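Local structure of regulatory protein RapF (Bacillus subtilis, 4I9E) at residues 17-22 with 57-62; 52-57 with 99-104. The protein binds the DNA-binding domain of the transcription factor ComA and blocks its attachment to DNA, thereby restraining the development of genetic competence. All coordinates share one frame; numbering follows the deposited sequence.

Contact 1 (17-22 with 57-62); sequences NEWYMY and LMEFRH
Glu59 brings its carboxylate to both a charge and an indole: OE1 forms a salt bridge with Arg35 of helix 28-42, and OE2 lies at the edge of the Trp19 ring, in its plane, 3.8 Å from CH2. Segments 17-22 and 57-62 belong to the first and third helices of the N-terminal three-helix bundle. They run nearly parallel, at 13°, with axes 10.6 Å apart. Met58 fills the space between them. Its chain bends twice (chi2 -60°, chi3 -64°), which carries CE over one face of the indole. CE sits 3.6 Å from the centroid of the five-membered ring of Trp19, a CH-pi contact. The same methyl group is 3.4 Å from the backbone N of Tyr20. Met58 SD meets Tyr20 obliquely, 3.4 Å from CD1. It also stands above the five-membered ring of Trp19, more distantly at 5.3 Å from its centroid, making Met-aromatic contacts with both rings. His62 comes to the indole rim instead. Its CD2 is 3.1 Å from Trp19 NE1, and the two rings meet rim to rim without overlap. The aliphatic part of Arg61 crosses Tyr20, with CG 4.0 Å from CE1. Its NE is buried here without a polar partner in the model. No hydrogen bond joins the segments. The two helices are probably held together by dispersion, CH-pi and sulfur-aromatic contacts, while Glu59 pairs its charge with the middle helix.

Contact 2 (52-57 with 99-104); sequences HLYYSL and GLLEYY
Helix segments 52-57 and 99-104 run roughly antiparallel, at 138°, with axes 10.4 Å apart, and Tyr54 lies opposite Tyr104 while Leu57 lies opposite Leu101. This is a helix-helix packing between the last helix of the N-terminal three-helix bundle and helix 95-115, which runs into the first predicted TPR repeat. The two tyrosines form its centre. Their side chains pass in opposing directions. The ring planes are within 16° of parallel, but the rings are so displaced, with 5.2 Å between the centroids of Tyr54 and Tyr104, that little of one lies over the other. Each ring instead receives the other residue's CB over a face, giving a reciprocal pair of CH-pi contacts. The closer of the two brings Tyr104 CB to 3.4 Å from Tyr54 CD1. With CG anti to the carbonyl carbon (chi1 -84°), the Tyr104 ring reaches across to helix 50-69, near Leu53 and Leu57. The opposite face of the Tyr104 ring is backed by its neighbour Tyr103. Tyr54 is further enclosed by Phe108 and Phe105 of helix 95-115 and by Ile16 of helix 10-25. Leucines fill the flank of the ring pair. Leu57 CB meets Leu101 CD2 at 3.5 Å, and the same Leu101 methyl touches the edge of the Tyr54 ring. Leu57 CD1 meets two residues: it is 3.8 Å from Leu100 CD2 and 3.8 Å from Tyr104 CE2. No hydrogen bond crosses the interface. At the more exposed margin, the phenol oxygen of Tyr104 rests against an aliphatic side chain, with OH 3.5 Å from Leu53 CB.

Overall arrangement
Both contacts use helix 50-69, and their centres are 9 Å apart. Leu57 lies in both segments of this helix but packs across contact 2 alone. Contact 1 holds the helix to helix 10-25 within the three-helix bundle, part of the ComA-binding surface. Contact 2 joins the bundle to helix 95-115, which overlaps the first predicted TPR repeat. They also touch directly: Arg61 CG is 3.7 Å from Leu101 CD1, and Trp19 CZ3 is 3.3 Å from Tyr55 CE1. Leu42, a manganese-binding residue in a structure of this protein, is near both: its side chain is about 7 Å from those of Trp19 and Tyr54. None of the residues lining the glycan pocket belongs to either contact.

Contact 1 (17-22 with 57-62)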
loop_
_atom_site.group_PDB
_atom_site.type_symbol
_atom_site.label_atom_id
_atom_site.label_comp_id
_atom_site.label_asym_id
_atom_site.label_seq_id
_atom_site.Cartn_x
_atom_site.Cartn_y
_atom_site.Cartn_z
ATOM N N ASN A 17 -14.809 12.616 -20.321
ATOM C CA ASN A 17 -15.846 12.072 -19.407
ATOM C C ASN A 17 -17.013 12.993 -19.252
ATOM O O ASN A 17 -18.163 12.540 -19.218
ATOM C CB ASN A 17 -15.311 11.761 -18.010
ATOM C CG ASN A 17 -14.172 10.675 -17.985
ATOM O OD1 ASN A 17 -13.574 10.474 -16.929
ATOM N ND2 ASN A 17 -13.884 9.998 -19.111
ATOM N N GLU A 18 -16.725 14.303 -19.135
ATOM C CA GLU A 18 -17.792 15.273 -19.048
ATOM C C GLU A 18 -18.630 15.351 -20.330
ATOM O O GLU A 18 -19.867 15.363 -20.264
ATOM C CB GLU A 18 -17.334 16.609 -18.429
ATOM C CG GLU A 18 -16.692 17.567 -19.324
ATOM C CD GLU A 18 -16.243 18.870 -18.590
ATOM O OE1 GLU A 18 -15.208 18.863 -17.848
ATOM O OE2 GLU A 18 -16.971 19.892 -18.781
ATOM N N TRP A 19 -17.953 15.325 -21.479
ATOM C CA TRP A 19 -18.578 15.228 -22.801
ATOM C C TRP A 19 -19.546 14.044 -22.838
ATOM O O TRP A 19 -20.717 14.197 -23.245
ATOM C CB TRP A 19 -17.466 15.114 -23.880
ATOM C CG TRP A 19 -17.913 14.928 -25.303
ATOM C CD1 TRP A 19 -19.132 15.248 -25.814
ATOM C CD2 TRP A 19 -17.121 14.477 -26.418
ATOM N NE1 TRP A 19 -19.187 14.973 -27.145
ATOM C CE2 TRP A 19 -17.963 14.486 -27.554
ATOM C CE3 TRP A 19 -15.803 14.002 -26.559
ATOM C CZ2 TRP A 19 -17.525 14.045 -28.845
ATOM C CZ3 TRP A 19 -15.369 13.584 -27.847
ATOM C CH2 TRP A 19 -16.244 13.601 -28.956
ATOM N N TYR A 20 -19.079 12.869 -22.393
ATOM C CA TYR A 20 -19.945 11.706 -22.241
ATOM C C TYR A 20 -21.155 11.924 -21.376
ATOM O O TYR A 20 -22.249 11.450 -21.706
ATOM C CB TYR A 20 -19.167 10.527 -21.696
ATOM C CG TYR A 20 -19.908 9.194 -21.834
ATOM C CD1 TYR A 20 -20.781 8.957 -22.902
ATOM C CD2 TYR A 20 -19.708 8.151 -20.899
ATOM C CE1 TYR A 20 -21.429 7.715 -23.033
ATOM C CE2 TYR A 20 -20.359 6.945 -21.006
ATOM C CZ TYR A 20 -21.215 6.721 -22.070
ATOM O OH TYR A 20 -21.845 5.507 -22.192
ATOM N N MET A 21 -20.971 12.604 -20.238
ATOM C CA MET A 21 -22.088 12.978 -19.394
ATOM C C MET A 21 -23.091 13.869 -20.153
ATOM O O MET A 21 -24.284 13.718 -20.000
ATOM C CB MET A 21 -21.610 13.672 -18.125
ATOM C CG MET A 21 -20.856 12.777 -17.143
ATOM S SD MET A 21 -21.633 11.141 -16.894
ATOM C CE MET A 21 -23.001 11.584 -15.827
ATOM N N TYR A 22 -22.616 14.781 -21.000
ATOM C CA TYR A 22 -23.515 15.628 -21.731
ATOM C C TYR A 22 -24.200 14.861 -22.833
ATOM O O TYR A 22 -25.309 15.180 -23.206
ATOM C CB TYR A 22 -22.750 16.793 -22.327
ATOM C CG TYR A 22 -22.064 17.653 -21.296
ATOM C CD1 TYR A 22 -22.418 17.559 -19.959
ATOM C CD2 TYR A 22 -21.074 18.574 -21.657
ATOM C CE1 TYR A 22 -21.785 18.324 -18.978
ATOM C CE2 TYR A 22 -20.452 19.351 -20.684
ATOM C CZ TYR A 22 -20.843 19.232 -19.338
ATOM O OH TYR A 22 -20.248 19.989 -18.312
ATOM N N LEU A 57 -13.844 6.814 -29.815
ATOM C CA LEU A 57 -15.030 6.130 -29.346
ATOM C C LEU A 57 -16.138 7.102 -28.995
ATOM O O LEU A 57 -17.286 6.843 -29.400
ATOM C CB LEU A 57 -14.702 5.205 -28.167
ATOM C CG LEU A 57 -13.727 4.063 -28.580
ATOM C CD1 LEU A 57 -13.146 3.438 -27.392
ATOM C CD2 LEU A 57 -14.457 3.002 -29.446
ATOM N N MET A 58 -15.818 8.215 -28.280
ATOM C CA MET A 58 -16.824 9.218 -27.871
ATOM C C MET A 58 -17.325 9.985 -29.055
ATOM O O MET A 58 -18.459 10.440 -29.058
ATOM C CB MET A 58 -16.287 10.249 -26.872
ATOM C CG MET A 58 -16.519 9.911 -25.477
ATOM S SD MET A 58 -18.226 9.732 -25.059
ATOM C CE MET A 58 -18.560 11.403 -25.398
ATOM N N GLU A 59 -16.462 10.175 -30.033
ATOM C CA GLU A 59 -16.850 10.755 -31.338
ATOM C C GLU A 59 -17.968 9.927 -31.982
ATOM O O GLU A 59 -19.080 10.432 -32.289
ATOM C CB GLU A 59 -15.626 10.934 -32.244
ATOM C CG GLU A 59 -15.890 11.348 -33.668
ATOM C CD GLU A 59 -16.622 12.675 -33.783
ATOM O OE1 GLU A 59 -17.144 13.037 -34.892
ATOM O OE2 GLU A 59 -16.663 13.362 -32.739
ATOM N N PHE A 60 -17.704 8.646 -32.100
ATOM C CA PHE A 60 -18.686 7.680 -32.571
ATOM C C PHE A 60 -19.961 7.634 -31.683
ATOM O O PHE A 60 -21.082 7.620 -32.186
ATOM C CB PHE A 60 -17.987 6.297 -32.673
ATOM C CG PHE A 60 -18.867 5.237 -33.196
ATOM C CD1 PHE A 60 -18.804 4.872 -34.533
ATOM C CD2 PHE A 60 -19.794 4.618 -32.371
ATOM C CE1 PHE A 60 -19.679 3.898 -35.039
ATOM C CE2 PHE A 60 -20.674 3.653 -32.869
ATOM C CZ PHE A 60 -20.628 3.297 -34.190
ATOM N N ARG A 61 -19.807 7.607 -30.368
ATOM C CA ARG A 61 -20.954 7.740 -29.460
ATOM C C ARG A 61 -21.773 9.101 -29.542
ATOM O O ARG A 61 -22.993 9.169 -29.293
ATOM C CB ARG A 61 -20.500 7.436 -28.049
ATOM C CG ARG A 61 -21.572 7.460 -27.002
ATOM C CD ARG A 61 -22.629 6.357 -27.230
ATOM N NE ARG A 61 -23.698 6.475 -26.236
ATOM C CZ ARG A 61 -24.656 7.377 -26.277
ATOM N NH1 ARG A 61 -24.699 8.275 -27.281
ATOM N NH2 ARG A 61 -25.555 7.393 -25.306
ATOM N N HIS A 62 -21.091 10.164 -29.895
ATOM C CA HIS A 62 -21.716 11.429 -30.116
ATOM C C HIS A 62 -22.564 11.374 -31.382
ATOM O O HIS A 62 -23.740 11.837 -31.373
ATOM C CB HIS A 62 -20.619 12.490 -30.333
ATOM C CG HIS A 62 -21.154 13.875 -30.369
ATOM N ND1 HIS A 62 -21.746 14.411 -31.489
ATOM C CD2 HIS A 62 -21.214 14.828 -29.423
ATOM C CE1 HIS A 62 -22.146 15.637 -31.226
ATOM N NE2 HIS A 62 -21.813 15.923 -29.992
#

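Contact 2 (52-57 with 99-104)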
loop_
_atom_site.group_PDB
_atom_site.type_symbol
_atom_site.label_atom_id
_atom_site.label_comp_id
_atom_site.label_asym_id
_atom_site.label_seq_id
_atom_site.Cartn_x
_atom_site.Cartn_y
_atom_site.Cartn_z
ATOM N N HIS A 52 -6.504 9.438 -27.408
ATOM C CA HIS A 52 -6.921 9.289 -28.811
ATOM C C HIS A 52 -7.908 8.164 -29.097
ATOM O O HIS A 52 -8.849 8.356 -29.846
ATOM C CB HIS A 52 -5.737 9.266 -29.781
ATOM C CG HIS A 52 -4.888 10.492 -29.692
ATOM N ND1 HIS A 52 -5.052 11.578 -30.522
ATOM C CD2 HIS A 52 -3.901 10.822 -28.833
ATOM C CE1 HIS A 52 -4.187 12.521 -30.196
ATOM N NE2 HIS A 52 -3.475 12.088 -29.172
ATOM N N LEU A 53 -7.683 7.002 -28.509
ATOM C CA LEU A 53 -8.597 5.876 -28.601
ATOM C C LEU A 53 -9.907 6.232 -27.947
ATOM O O LEU A 53 -10.941 5.915 -28.447
ATOM C CB LEU A 53 -7.971 4.654 -27.884
ATOM C CG LEU A 53 -7.137 3.500 -28.522
ATOM C CD1 LEU A 53 -6.665 3.725 -29.957
ATOM C CD2 LEU A 53 -5.948 3.072 -27.579
ATOM N N TYR A 54 -9.866 6.855 -26.795
ATOM C CA TYR A 54 -11.058 7.285 -26.105
ATOM C C TYR A 54 -11.896 8.342 -26.882
ATOM O O TYR A 54 -13.110 8.215 -26.993
ATOM C CB TYR A 54 -10.669 7.826 -24.751
ATOM C CG TYR A 54 -11.819 8.025 -23.794
ATOM C CD1 TYR A 54 -13.028 7.320 -23.937
ATOM C CD2 TYR A 54 -11.692 8.932 -22.723
ATOM C CE1 TYR A 54 -14.113 7.526 -23.003
ATOM C CE2 TYR A 54 -12.751 9.133 -21.816
ATOM C CZ TYR A 54 -13.953 8.423 -21.977
ATOM O OH TYR A 54 -14.954 8.619 -21.075
ATOM N N TYR A 55 -11.211 9.327 -27.445
ATOM C CA TYR A 55 -11.811 10.372 -28.209
ATOM C C TYR A 55 -12.567 9.800 -29.378
ATOM O O TYR A 55 -13.686 10.263 -29.648
ATOM C CB TYR A 55 -10.771 11.414 -28.724
ATOM C CG TYR A 55 -11.466 12.544 -29.441
ATOM C CD1 TYR A 55 -11.966 13.635 -28.722
ATOM C CD2 TYR A 55 -11.690 12.515 -30.812
ATOM C CE1 TYR A 55 -12.662 14.645 -29.334
ATOM C CE2 TYR A 55 -12.380 13.565 -31.430
ATOM C CZ TYR A 55 -12.861 14.601 -30.664
ATOM O OH TYR A 55 -13.561 15.635 -31.215
ATOM N N SER A 56 -11.964 8.856 -30.091
ATOM C CA SER A 56 -12.601 8.235 -31.257
ATOM C C SER A 56 -13.894 7.581 -30.899
ATOM O O SER A 56 -14.887 7.695 -31.649
ATOM C CB SER A 56 -11.749 7.095 -31.839
ATOM O OG SER A 56 -10.846 7.660 -32.706
ATOM N N LEU A 57 -13.844 6.814 -29.815
ATOM C CA LEU A 57 -15.030 6.130 -29.346
ATOM C C LEU A 57 -16.138 7.102 -28.995
ATOM O O LEU A 57 -17.286 6.843 -29.400
ATOM C CB LEU A 57 -14.702 5.205 -28.167
ATOM C CG LEU A 57 -13.727 4.063 -28.580
ATOM C CD1 LEU A 57 -13.146 3.438 -27.392
ATOM C CD2 LEU A 57 -14.457 3.002 -29.446
ATOM N N GLY A 99 -19.533 -0.585 -22.761
ATOM C CA GLY A 99 -18.672 -1.144 -21.728
ATOM C C GLY A 99 -17.262 -0.703 -21.937
ATOM O O GLY A 99 -16.564 -0.487 -20.982
ATOM N N LEU A 100 -16.819 -0.573 -23.180
ATOM C CA LEU A 100 -15.515 0.023 -23.471
ATOM C C LEU A 100 -15.401 1.528 -23.085
ATOM O O LEU A 100 -14.354 2.006 -22.678
ATOM C CB LEU A 100 -15.175 -0.236 -24.922
ATOM C CG LEU A 100 -13.824 0.198 -25.462
ATOM C CD1 LEU A 100 -12.712 -0.368 -24.558
ATOM C CD2 LEU A 100 -13.689 -0.320 -26.922
ATOM N N LEU A 101 -16.487 2.279 -23.199
ATOM C CA LEU A 101 -16.525 3.678 -22.758
ATOM C C LEU A 101 -16.550 3.727 -21.267
ATOM O O LEU A 101 -15.908 4.600 -20.699
ATOM C CB LEU A 101 -17.780 4.446 -23.274
ATOM C CG LEU A 101 -17.875 4.698 -24.784
ATOM C CD1 LEU A 101 -19.135 5.335 -25.165
ATOM C CD2 LEU A 101 -16.711 5.417 -25.348
ATOM N N GLU A 102 -17.309 2.835 -20.631
ATOM C CA GLU A 102 -17.304 2.700 -19.179
ATOM C C GLU A 102 -15.915 2.348 -18.569
ATOM O O GLU A 102 -15.582 2.758 -17.444
ATOM C CB GLU A 102 -18.317 1.665 -18.785
ATOM C CG GLU A 102 -19.197 2.059 -17.622
ATOM C CD GLU A 102 -20.494 1.230 -17.570
ATOM O OE1 GLU A 102 -21.375 1.416 -18.465
ATOM O OE2 GLU A 102 -20.630 0.415 -16.601
ATOM N N TYR A 103 -15.106 1.625 -19.336
ATOM C CA TYR A 103 -13.747 1.320 -18.995
ATOM C C TYR A 103 -12.879 2.566 -18.929
ATOM O O TYR A 103 -12.196 2.818 -17.932
ATOM C CB TYR A 103 -13.143 0.319 -20.025
ATOM C CG TYR A 103 -11.657 0.332 -19.956
ATOM C CD1 TYR A 103 -10.991 -0.174 -18.818
ATOM C CD2 TYR A 103 -10.893 0.863 -20.983
ATOM C CE1 TYR A 103 -9.611 -0.117 -18.724
ATOM C CE2 TYR A 103 -9.505 0.928 -20.887
ATOM C CZ TYR A 103 -8.885 0.426 -19.748
ATOM O OH TYR A 103 -7.506 0.458 -19.627
ATOM N N TYR A 104 -12.861 3.311 -20.019
ATOM C CA TYR A 104 -12.085 4.530 -20.153
ATOM C C TYR A 104 -12.595 5.647 -19.241
ATOM O O TYR A 104 -11.798 6.433 -18.687
ATOM C CB TYR A 104 -12.230 5.012 -21.593
ATOM C CG TYR A 104 -11.268 4.353 -22.555
ATOM C CD1 TYR A 104 -9.905 4.590 -22.455
ATOM C CD2 TYR A 104 -11.710 3.508 -23.553
ATOM C CE1 TYR A 104 -9.007 4.002 -23.331
ATOM C CE2 TYR A 104 -10.801 2.956 -24.457
ATOM C CZ TYR A 104 -9.466 3.199 -24.306
ATOM O OH TYR A 104 -8.561 2.661 -25.126
#